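Local coordinates for protein alpha-galactosidase (Lactobacillus brevis, PDB 3MI6) that probably hydrolyses terminal, non-reducing alpha-D-galactose residues of alpha-galactosides, as a member of glycoside hydrolase family 36, at residues 324-333 with 519-527; 508-516 with 533-542. All blocks are in the same frame, centred on the assembly; numbering follows the deposited sequence.

Along the chain the four segments alternate: 324-333 comes first, then 508-516, 519-527 and 533-542, so contact 1 and contact 2 cross. Contact 1 closes a long loop through the first half of the eight-stranded barrel, bringing the lead-in to strand 333-335 against the turn and strand 523-526, which lies four places along in the barrel order. Contact 2 closes a short loop around that same strand, joining helix 500-518, which precedes it, to the short helix 536-539, which follows it. Strand 523-526 is therefore common ground: L523 serves contact 1, while F524 packs on T516 and A542 of contact 2.

Contact 1. Residues 324-333 with 519-527; sequences RFAHEERPVL and YPNVLFESC
F325 and L523 meet at the end of a parallel eight-stranded (TIM-type) barrel where its strands begin, joining the loop before the first strand, 333-335, to the turn and start of the fifth, 523-526. Next to them R324 runs along the type I turn from Y519 to V522. Its CB lies 4.0 Å from P520 O, and the chain leaves with CG anti to the backbone N (chi1 175°), which lays CG and then CD beside that same carbonyl. NE follows with a weak but nearly straight hydrogen bond to N521 OD1 (3.3 Å, 170°), the oxygen lying at the guanidinium edge while the amide plane is turned steeply against it. CZ and NH2 stay near N521 OD1 as well, NH2 at 3.8 Å. At the tip NH1 forms a salt bridge with E328 OE2 (2.9 Å), met from above the carboxylate plane.

NH1 also lies above the rim of one face of the F325 ring. The opposite face receives L523 CD1, a CH-pi contact 3.8 Å from the ring centroid, while N521 O sits at the ring edge. A methionine in place of R324 would probably leave E328 without its charge partner in this loop and N521 OD1 without the NE donor.

Deeper in the barrel, L333 approaches E525, whose carboxylate is hydrogen-bonded to Q544 on the neighbouring strand. The other branch of L523 meets a later residue of the same loop: its CD2 touches P331 CD, 3.8 Å away.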
loop_
_atom_site.group_PDB
_atom_site.type_symbol
_atom_site.label_atom_id
_atom_site.label_comp_id
_atom_site.label_asym_id
_atom_site.label_seq_id
_atom_site.Cartn_x
_atom_site.Cartn_y
_atom_site.Cartn_z
ATOM N N ARG D 324 -38.580 -2.690 27.092
ATOM C CA ARG D 324 -39.729 -1.821 26.963
ATOM C C ARG D 324 -39.688 -1.065 25.638
ATOM O O ARG D 324 -40.716 -0.581 25.161
ATOM C CB ARG D 324 -39.755 -0.843 28.142
ATOM C CG ARG D 324 -40.827 0.208 28.072
ATOM C CD ARG D 324 -42.209 -0.428 28.052
ATOM N NE ARG D 324 -43.242 0.584 27.843
ATOM C CZ ARG D 324 -43.689 0.952 26.645
ATOM N NH1 ARG D 324 -43.210 0.378 25.543
ATOM N NH2 ARG D 324 -44.614 1.892 26.553
ATOM N N PHE D 325 -38.503 -0.942 25.047
ATOM C CA PHE D 325 -38.380 -0.152 23.825
ATOM C C PHE D 325 -37.567 -0.836 22.737
ATOM O O PHE D 325 -37.518 -0.359 21.618
ATOM C CB PHE D 325 -37.834 1.255 24.110
ATOM C CG PHE D 325 -38.757 2.118 24.924
ATOM C CD1 PHE D 325 -38.531 2.317 26.281
ATOM C CD2 PHE D 325 -39.848 2.728 24.338
ATOM C CE1 PHE D 325 -39.377 3.096 27.036
ATOM C CE2 PHE D 325 -40.707 3.528 25.089
ATOM C CZ PHE D 325 -40.467 3.712 26.442
ATOM N N ALA D 326 -36.965 -1.971 23.066
ATOM C CA ALA D 326 -36.151 -2.725 22.125
ATOM C C ALA D 326 -36.782 -2.856 20.743
ATOM O O ALA D 326 -36.080 -2.748 19.725
ATOM C CB ALA D 326 -35.868 -4.100 22.678
ATOM N N HIS D 327 -38.091 -3.117 20.712
ATOM C CA HIS D 327 -38.826 -3.383 19.469
ATOM C C HIS D 327 -39.922 -2.359 19.155
ATOM O O HIS D 327 -40.601 -2.456 18.131
ATOM C CB HIS D 327 -39.471 -4.764 19.510
ATOM C CG HIS D 327 -38.513 -5.877 19.773
ATOM N ND1 HIS D 327 -38.026 -6.157 21.033
ATOM C CD2 HIS D 327 -37.971 -6.798 18.945
ATOM C CE1 HIS D 327 -37.217 -7.199 20.969
ATOM N NE2 HIS D 327 -37.169 -7.608 19.713
ATOM N N GLU D 328 -40.102 -1.382 20.030
ATOM C CA GLU D 328 -41.152 -0.398 19.817
ATOM C C GLU D 328 -40.702 0.716 18.866
ATOM O O GLU D 328 -39.654 1.322 19.045
ATOM C CB GLU D 328 -41.657 0.178 21.148
ATOM C CG GLU D 328 -42.919 1.032 20.999
ATOM C CD GLU D 328 -43.453 1.570 22.329
ATOM O OE1 GLU D 328 -42.999 2.655 22.766
ATOM O OE2 GLU D 328 -44.337 0.911 22.927
ATOM N N GLU D 329 -41.495 0.966 17.839
ATOM C CA GLU D 329 -41.213 2.073 16.951
ATOM C C GLU D 329 -41.059 3.355 17.755
ATOM O O GLU D 329 -41.857 3.656 18.643
ATOM C CB GLU D 329 -42.307 2.201 15.883
ATOM C CG GLU D 329 -42.319 1.021 14.910
ATOM C CD GLU D 329 -43.376 1.123 13.826
ATOM O OE1 GLU D 329 -43.837 2.239 13.507
ATOM O OE2 GLU D 329 -43.745 0.066 13.281
ATOM N N ARG D 330 -40.013 4.101 17.446
ATOM C CA ARG D 330 -39.773 5.369 18.101
ATOM C C ARG D 330 -40.378 6.557 17.383
ATOM O O ARG D 330 -40.313 6.670 16.154
ATOM C CB ARG D 330 -38.296 5.543 18.334
ATOM C CG ARG D 330 -37.917 4.703 19.503
ATOM C CD ARG D 330 -36.625 4.059 19.316
ATOM N NE ARG D 330 -36.676 2.651 19.654
ATOM C CZ ARG D 330 -35.642 2.026 20.177
ATOM N NH1 ARG D 330 -34.549 2.718 20.445
ATOM N NH2 ARG D 330 -35.693 0.736 20.432
ATOM N N PRO D 331 -40.980 7.457 18.157
ATOM C CA PRO D 331 -41.819 8.505 17.582
ATOM C C PRO D 331 -41.005 9.517 16.756
ATOM O O PRO D 331 -39.805 9.657 16.963
ATOM C CB PRO D 331 -42.424 9.157 18.824
ATOM C CG PRO D 331 -41.379 8.999 19.870
ATOM C CD PRO D 331 -40.757 7.646 19.598
ATOM N N VAL D 332 -41.645 10.192 15.805
ATOM C CA VAL D 332 -41.003 11.302 15.128
ATOM C C VAL D 332 -41.118 12.532 16.023
ATOM O O VAL D 332 -42.213 12.948 16.379
ATOM C CB VAL D 332 -41.649 11.575 13.768
ATOM C CG1 VAL D 332 -41.004 12.785 13.106
ATOM C CG2 VAL D 332 -41.529 10.363 12.890
ATOM N N LEU D 333 -39.988 13.107 16.410
ATOM C CA LEU D 333 -40.025 14.193 17.370
ATOM C C LEU D 333 -39.575 15.502 16.756
ATOM O O LEU D 333 -38.979 15.523 15.682
ATOM C CB LEU D 333 -39.141 13.867 18.562
ATOM C CG LEU D 333 -37.641 13.741 18.291
ATOM C CD1 LEU D 333 -36.961 15.098 18.217
ATOM C CD2 LEU D 333 -36.996 12.897 19.373
ATOM N N TYR D 519 -40.728 4.447 36.512
ATOM C CA TYR D 519 -41.537 5.044 35.442
ATOM C C TYR D 519 -41.180 4.441 34.088
ATOM O O TYR D 519 -40.677 5.140 33.211
ATOM C CB TYR D 519 -41.332 6.567 35.394
ATOM C CG TYR D 519 -41.486 7.278 36.734
ATOM C CD1 TYR D 519 -42.712 7.803 37.133
ATOM C CD2 TYR D 519 -40.403 7.431 37.592
ATOM C CE1 TYR D 519 -42.854 8.448 38.346
ATOM C CE2 TYR D 519 -40.538 8.073 38.800
ATOM C CZ TYR D 519 -41.763 8.584 39.177
ATOM O OH TYR D 519 -41.888 9.227 40.389
ATOM N N PRO D 520 -41.440 3.136 33.917
ATOM C CA PRO D 520 -40.964 2.370 32.754
ATOM C C PRO D 520 -41.528 2.789 31.389
ATOM O O PRO D 520 -41.073 2.254 30.389
ATOM C CB PRO D 520 -41.391 0.932 33.076
ATOM C CG PRO D 520 -42.478 1.068 34.089
ATOM C CD PRO D 520 -42.120 2.276 34.899
ATOM N N ASN D 521 -42.476 3.715 31.334
ATOM C CA ASN D 521 -43.054 4.127 30.048
ATOM C C ASN D 521 -42.351 5.348 29.486
ATOM O O ASN D 521 -42.746 5.907 28.454
ATOM C CB ASN D 521 -44.551 4.414 30.191
ATOM C CG ASN D 521 -45.338 3.179 30.571
ATOM O OD1 ASN D 521 -44.913 2.044 30.305
ATOM N ND2 ASN D 521 -46.491 3.388 31.200
ATOM N N VAL D 522 -41.314 5.767 30.190
ATOM C CA VAL D 522 -40.574 6.933 29.798
ATOM C C VAL D 522 -39.427 6.474 28.923
ATOM O O VAL D 522 -38.617 5.635 29.316
ATOM C CB VAL D 522 -40.043 7.693 31.021
ATOM C CG1 VAL D 522 -38.983 8.709 30.607
ATOM C CG2 VAL D 522 -41.188 8.360 31.770
ATOM N N LEU D 523 -39.397 7.024 27.718
ATOM C CA LEU D 523 -38.330 6.814 26.763
ATOM C C LEU D 523 -37.169 7.739 27.110
ATOM O O LEU D 523 -37.325 8.958 27.084
ATOM C CB LEU D 523 -38.861 7.164 25.381
ATOM C CG LEU D 523 -38.021 6.927 24.135
ATOM C CD1 LEU D 523 -37.295 5.581 24.196
ATOM C CD2 LEU D 523 -38.929 7.022 22.909
ATOM N N PHE D 524 -36.019 7.166 27.457
ATOM C CA PHE D 524 -34.812 7.955 27.684
ATOM C C PHE D 524 -33.944 7.936 26.440
ATOM O O PHE D 524 -33.539 6.870 25.970
ATOM C CB PHE D 524 -34.004 7.429 28.877
ATOM C CG PHE D 524 -34.640 7.690 30.199
ATOM C CD1 PHE D 524 -35.434 6.739 30.794
ATOM C CD2 PHE D 524 -34.455 8.892 30.842
ATOM C CE1 PHE D 524 -36.033 6.981 32.004
ATOM C CE2 PHE D 524 -35.061 9.143 32.063
ATOM C CZ PHE D 524 -35.846 8.181 32.646
ATOM N N GLU D 525 -33.695 9.125 25.899
ATOM C CA GLU D 525 -32.668 9.319 24.887
ATOM C C GLU D 525 -31.421 9.771 25.611
ATOM O O GLU D 525 -31.410 10.810 26.239
ATOM C CB GLU D 525 -33.085 10.340 23.805
ATOM C CG GLU D 525 -32.056 10.462 22.657
ATOM C CD GLU D 525 -32.639 10.901 21.285
ATOM O OE1 GLU D 525 -31.900 11.577 20.521
ATOM O OE2 GLU D 525 -33.809 10.570 20.953
ATOM N N SER D 526 -30.383 8.950 25.545
ATOM C CA SER D 526 -29.093 9.267 26.141
ATOM C C SER D 526 -28.372 10.355 25.323
ATOM O O SER D 526 -28.577 10.476 24.106
ATOM C CB SER D 526 -28.262 7.993 26.245
ATOM O OG SER D 526 -27.019 8.164 25.618
ATOM N N CYS D 527 -27.555 11.170 25.983
ATOM C CA CYS D 527 -26.864 12.242 25.279
ATOM C C CYS D 527 -25.591 12.621 26.001
ATOM O O CYS D 527 -25.498 12.464 27.208
ATOM C CB CYS D 527 -27.778 13.461 25.151
ATOM S SG CYS D 527 -27.157 14.776 24.078
#

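Contact 2. Residues 508-516 with 533-542; sequences VYQLYARLT and RFDLGMMYYA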
loop_
_atom_site.group_PDB
_atom_site.type_symbol
_atom_site.label_atom_id
_atom_site.label_comp_id
_atom_site.label_asym_id
_atom_site.label_seq_id
_atom_site.Cartn_x
_atom_site.Cartn_y
_atom_site.Cartn_z
ATOM N N VAL D 508 -24.355 6.899 38.100
ATOM C CA VAL D 508 -25.187 7.190 36.952
ATOM C C VAL D 508 -26.104 5.992 36.752
ATOM O O VAL D 508 -27.315 6.159 36.639
ATOM C CB VAL D 508 -24.346 7.562 35.679
ATOM C CG1 VAL D 508 -25.162 7.439 34.369
ATOM C CG2 VAL D 508 -23.798 8.961 35.807
ATOM N N TYR D 509 -25.563 4.781 36.762
ATOM C CA TYR D 509 -26.437 3.625 36.593
ATOM C C TYR D 509 -27.509 3.584 37.679
ATOM O O TYR D 509 -28.689 3.370 37.396
ATOM C CB TYR D 509 -25.658 2.315 36.559
ATOM C CG TYR D 509 -24.745 2.208 35.374
ATOM C CD1 TYR D 509 -25.070 2.818 34.175
ATOM C CD2 TYR D 509 -23.565 1.502 35.448
ATOM C CE1 TYR D 509 -24.252 2.728 33.077
ATOM C CE2 TYR D 509 -22.723 1.413 34.349
ATOM C CZ TYR D 509 -23.077 2.031 33.162
ATOM O OH TYR D 509 -22.251 1.944 32.056
ATOM N N GLN D 510 -27.099 3.800 38.922
ATOM C CA GLN D 510 -28.053 3.920 40.020
ATOM C C GLN D 510 -29.227 4.809 39.611
ATOM O O GLN D 510 -30.388 4.442 39.774
ATOM C CB GLN D 510 -27.369 4.493 41.274
ATOM C CG GLN D 510 -26.806 3.451 42.246
ATOM C CD GLN D 510 -27.849 2.413 42.627
ATOM O OE1 GLN D 510 -28.761 2.683 43.439
ATOM N NE2 GLN D 510 -27.736 1.217 42.028
ATOM N N LEU D 511 -28.922 5.980 39.067
ATOM C CA LEU D 511 -29.971 6.940 38.753
ATOM C C LEU D 511 -30.860 6.454 37.613
ATOM O O LEU D 511 -32.079 6.631 37.647
ATOM C CB LEU D 511 -29.374 8.296 38.394
ATOM C CG LEU D 511 -30.133 9.524 38.893
ATOM C CD1 LEU D 511 -29.755 10.711 38.048
ATOM C CD2 LEU D 511 -31.633 9.322 38.871
ATOM N N TYR D 512 -30.250 5.854 36.601
ATOM C CA TYR D 512 -31.006 5.376 35.459
ATOM C C TYR D 512 -31.781 4.175 35.906
ATOM O O TYR D 512 -32.872 3.906 35.412
ATOM C CB TYR D 512 -30.069 4.941 34.333
ATOM C CG TYR D 512 -29.882 5.934 33.217
ATOM C CD1 TYR D 512 -28.685 6.611 33.062
ATOM C CD2 TYR D 512 -30.897 6.175 32.302
ATOM C CE1 TYR D 512 -28.507 7.517 32.035
ATOM C CE2 TYR D 512 -30.736 7.070 31.275
ATOM C CZ TYR D 512 -29.539 7.740 31.137
ATOM O OH TYR D 512 -29.376 8.641 30.099
ATOM N N ALA D 513 -31.201 3.423 36.828
ATOM C CA ALA D 513 -31.829 2.189 37.255
ATOM C C ALA D 513 -33.111 2.500 38.013
ATOM O O ALA D 513 -34.130 1.847 37.815
ATOM C CB ALA D 513 -30.875 1.361 38.098
ATOM N N ARG D 514 -33.074 3.516 38.867
ATOM C CA ARG D 514 -34.227 3.826 39.695
ATOM C C ARG D 514 -35.308 4.568 38.928
ATOM O O ARG D 514 -36.492 4.333 39.141
ATOM C CB ARG D 514 -33.798 4.587 40.946
ATOM C CG ARG D 514 -33.104 3.685 41.958
ATOM C CD ARG D 514 -32.307 4.474 42.969
ATOM N NE ARG D 514 -33.143 5.215 43.908
ATOM C CZ ARG D 514 -32.663 6.129 44.741
ATOM N NH1 ARG D 514 -31.366 6.405 44.731
ATOM N NH2 ARG D 514 -33.473 6.769 45.578
ATOM N N LEU D 515 -34.906 5.452 38.024
ATOM C CA LEU D 515 -35.871 6.152 37.194
ATOM C C LEU D 515 -36.599 5.214 36.224
ATOM O O LEU D 515 -37.806 5.338 36.031
ATOM C CB LEU D 515 -35.192 7.268 36.410
ATOM C CG LEU D 515 -34.649 8.488 37.133
ATOM C CD1 LEU D 515 -33.870 9.321 36.137
ATOM C CD2 LEU D 515 -35.774 9.293 37.757
ATOM N N THR D 516 -35.880 4.277 35.608
ATOM C CA THR D 516 -36.522 3.381 34.640
ATOM C C THR D 516 -37.407 2.306 35.275
ATOM O O THR D 516 -38.373 1.856 34.661
ATOM C CB THR D 516 -35.527 2.762 33.621
ATOM O OG1 THR D 516 -34.570 1.919 34.284
ATOM C CG2 THR D 516 -34.829 3.866 32.859
ATOM N N ARG D 533 -21.000 9.520 24.855
ATOM C CA ARG D 533 -21.161 8.327 25.683
ATOM C C ARG D 533 -21.866 7.220 24.926
ATOM O O ARG D 533 -22.474 6.353 25.521
ATOM C CB ARG D 533 -21.918 8.646 26.969
ATOM C CG ARG D 533 -21.021 8.916 28.143
ATOM C CD ARG D 533 -21.589 8.307 29.389
ATOM N NE ARG D 533 -22.811 8.977 29.845
ATOM C CZ ARG D 533 -22.884 9.765 30.916
ATOM N NH1 ARG D 533 -21.796 10.006 31.651
ATOM N NH2 ARG D 533 -24.045 10.314 31.245
ATOM N N PHE D 534 -21.758 7.250 23.609
ATOM C CA PHE D 534 -22.511 6.348 22.767
ATOM C C PHE D 534 -22.052 4.901 22.955
ATOM O O PHE D 534 -21.201 4.416 22.190
ATOM C CB PHE D 534 -22.319 6.766 21.309
ATOM C CG PHE D 534 -23.352 6.214 20.385
ATOM C CD1 PHE D 534 -23.249 4.933 19.914
ATOM C CD2 PHE D 534 -24.432 6.992 19.999
ATOM C CE1 PHE D 534 -24.203 4.432 19.076
ATOM C CE2 PHE D 534 -25.396 6.506 19.160
ATOM C CZ PHE D 534 -25.286 5.221 18.690
ATOM N N ASP D 535 -22.612 4.206 23.947
ATOM C CA ASP D 535 -22.119 2.874 24.272
ATOM C C ASP D 535 -23.153 1.900 24.834
ATOM O O ASP D 535 -24.220 2.286 25.258
ATOM C CB ASP D 535 -20.927 2.978 25.209
ATOM C CG ASP D 535 -21.283 3.611 26.531
ATOM O OD1 ASP D 535 -22.411 3.381 27.033
ATOM O OD2 ASP D 535 -20.420 4.334 27.073
ATOM N N LEU D 536 -22.813 0.617 24.830
ATOM C CA LEU D 536 -23.751 -0.422 25.234
ATOM C C LEU D 536 -24.241 -0.186 26.664
ATOM O O LEU D 536 -25.360 -0.550 27.020
ATOM C CB LEU D 536 -23.139 -1.822 25.057
ATOM C CG LEU D 536 -22.679 -2.223 23.632
ATOM C CD1 LEU D 536 -21.840 -3.472 23.663
ATOM C CD2 LEU D 536 -23.815 -2.400 22.646
ATOM N N GLY D 537 -23.411 0.461 27.472
ATOM C CA GLY D 537 -23.756 0.681 28.858
ATOM C C GLY D 537 -25.035 1.477 28.975
ATOM O O GLY D 537 -25.851 1.228 29.856
HETATM N N MSE D 538 -25.210 2.444 28.087
HETATM C CA MSE D 538 -26.365 3.320 28.157
HETATM C C MSE D 538 -27.583 2.758 27.431
HETATM O O MSE D 538 -28.709 3.087 27.792
HETATM C CB MSE D 538 -26.010 4.683 27.589
HETATM C CG MSE D 538 -24.801 5.294 28.234
HETATM SE SE MSE D 538 -25.252 6.176 29.930
HETATM C CE MSE D 538 -26.490 7.525 29.253
HETATM N N MSE D 539 -27.352 1.919 26.416
HETATM C CA MSE D 539 -28.433 1.324 25.645
HETATM C C MSE D 539 -29.274 0.350 26.479
HETATM O O MSE D 539 -30.442 0.096 26.166
HETATM C CB MSE D 539 -27.897 0.588 24.408
HETATM C CG MSE D 539 -27.048 1.431 23.450
HETATM SE SE MSE D 539 -27.884 3.090 22.805
HETATM C CE MSE D 539 -26.254 3.958 22.199
ATOM N N TYR D 540 -28.673 -0.213 27.523
ATOM C CA TYR D 540 -29.402 -1.081 28.424
ATOM C C TYR D 540 -30.593 -0.333 29.012
ATOM O O TYR D 540 -31.686 -0.876 29.115
ATOM C CB TYR D 540 -28.476 -1.556 29.527
ATOM C CG TYR D 540 -29.133 -2.406 30.583
ATOM C CD1 TYR D 540 -29.695 -1.821 31.708
ATOM C CD2 TYR D 540 -29.161 -3.793 30.477
ATOM C CE1 TYR D 540 -30.278 -2.583 32.679
ATOM C CE2 TYR D 540 -29.741 -4.567 31.450
ATOM C CZ TYR D 540 -30.302 -3.957 32.555
ATOM O OH TYR D 540 -30.897 -4.704 33.555
ATOM N N TYR D 541 -30.374 0.928 29.366
ATOM C CA TYR D 541 -31.373 1.755 30.029
ATOM C C TYR D 541 -32.092 2.635 29.027
ATOM O O TYR D 541 -33.315 2.736 29.055
ATOM C CB TYR D 541 -30.697 2.660 31.061
ATOM C CG TYR D 541 -30.075 1.917 32.208
ATOM C CD1 TYR D 541 -30.865 1.440 33.245
ATOM C CD2 TYR D 541 -28.701 1.696 32.271
ATOM C CE1 TYR D 541 -30.318 0.754 34.307
ATOM C CE2 TYR D 541 -28.139 1.007 33.344
ATOM C CZ TYR D 541 -28.967 0.542 34.356
ATOM O OH TYR D 541 -28.469 -0.138 35.433
ATOM N N ALA D 542 -31.310 3.294 28.169
ATOM C CA ALA D 542 -31.809 4.218 27.149
ATOM C C ALA D 542 -31.586 3.610 25.766
ATOM O O ALA D 542 -30.446 3.526 25.303
ATOM C CB ALA D 542 -31.082 5.545 27.257
#
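An aromatic cluster of Y509, Y512 and Y541 packs the outer helix 500-518, which leads into the fifth barrel strand, against the short helix 536-539 and the residues after it, in the connection to the sixth. Y541 is the centrepiece. Its CG stands anti to the carbonyl carbon (chi1 -66°), which carries the ring across the helix surface over Y512 and A513. Y512 CB comes over one face, 3.9 Å from the ring centroid, and Y540 CD1 covers the opposite face. T516 OG1 lies at the ring edge; this hydroxyl also donates a 2.8 Å hydrogen bond to Y512 O, which accepts T516 N from the other side of its plane.

Both tyrosine rings of the helix lie nearly parallel to Y541 but slid aside, so they barely overlap it: the planes make 24° for Y509 and 28° for Y512. Y509 touches through CD1, 3.7 Å from Y541 CE2, while its OH lies 3.8 Å from G537 CA and is hydrogen-bonded to S255. Selenomethionine M538, bent at chi2 and chi3, sends its CE to the OH end of Y512. Its SE stands obliquely to that ring, 5.0 Å from the centroid, in a Met-aromatic contact.

The short helix starts at D535, an N-cap whose OD1 accepts from M538 N (3.1 Å). Y512 in turn stacks on W478, a predicted substrate-binding residue, making it a second-shell neighbour of the probable sugar site. In this beta/alpha barrel of the Melibiase domain, the helix leading into a strand is packed by the segment leaving it.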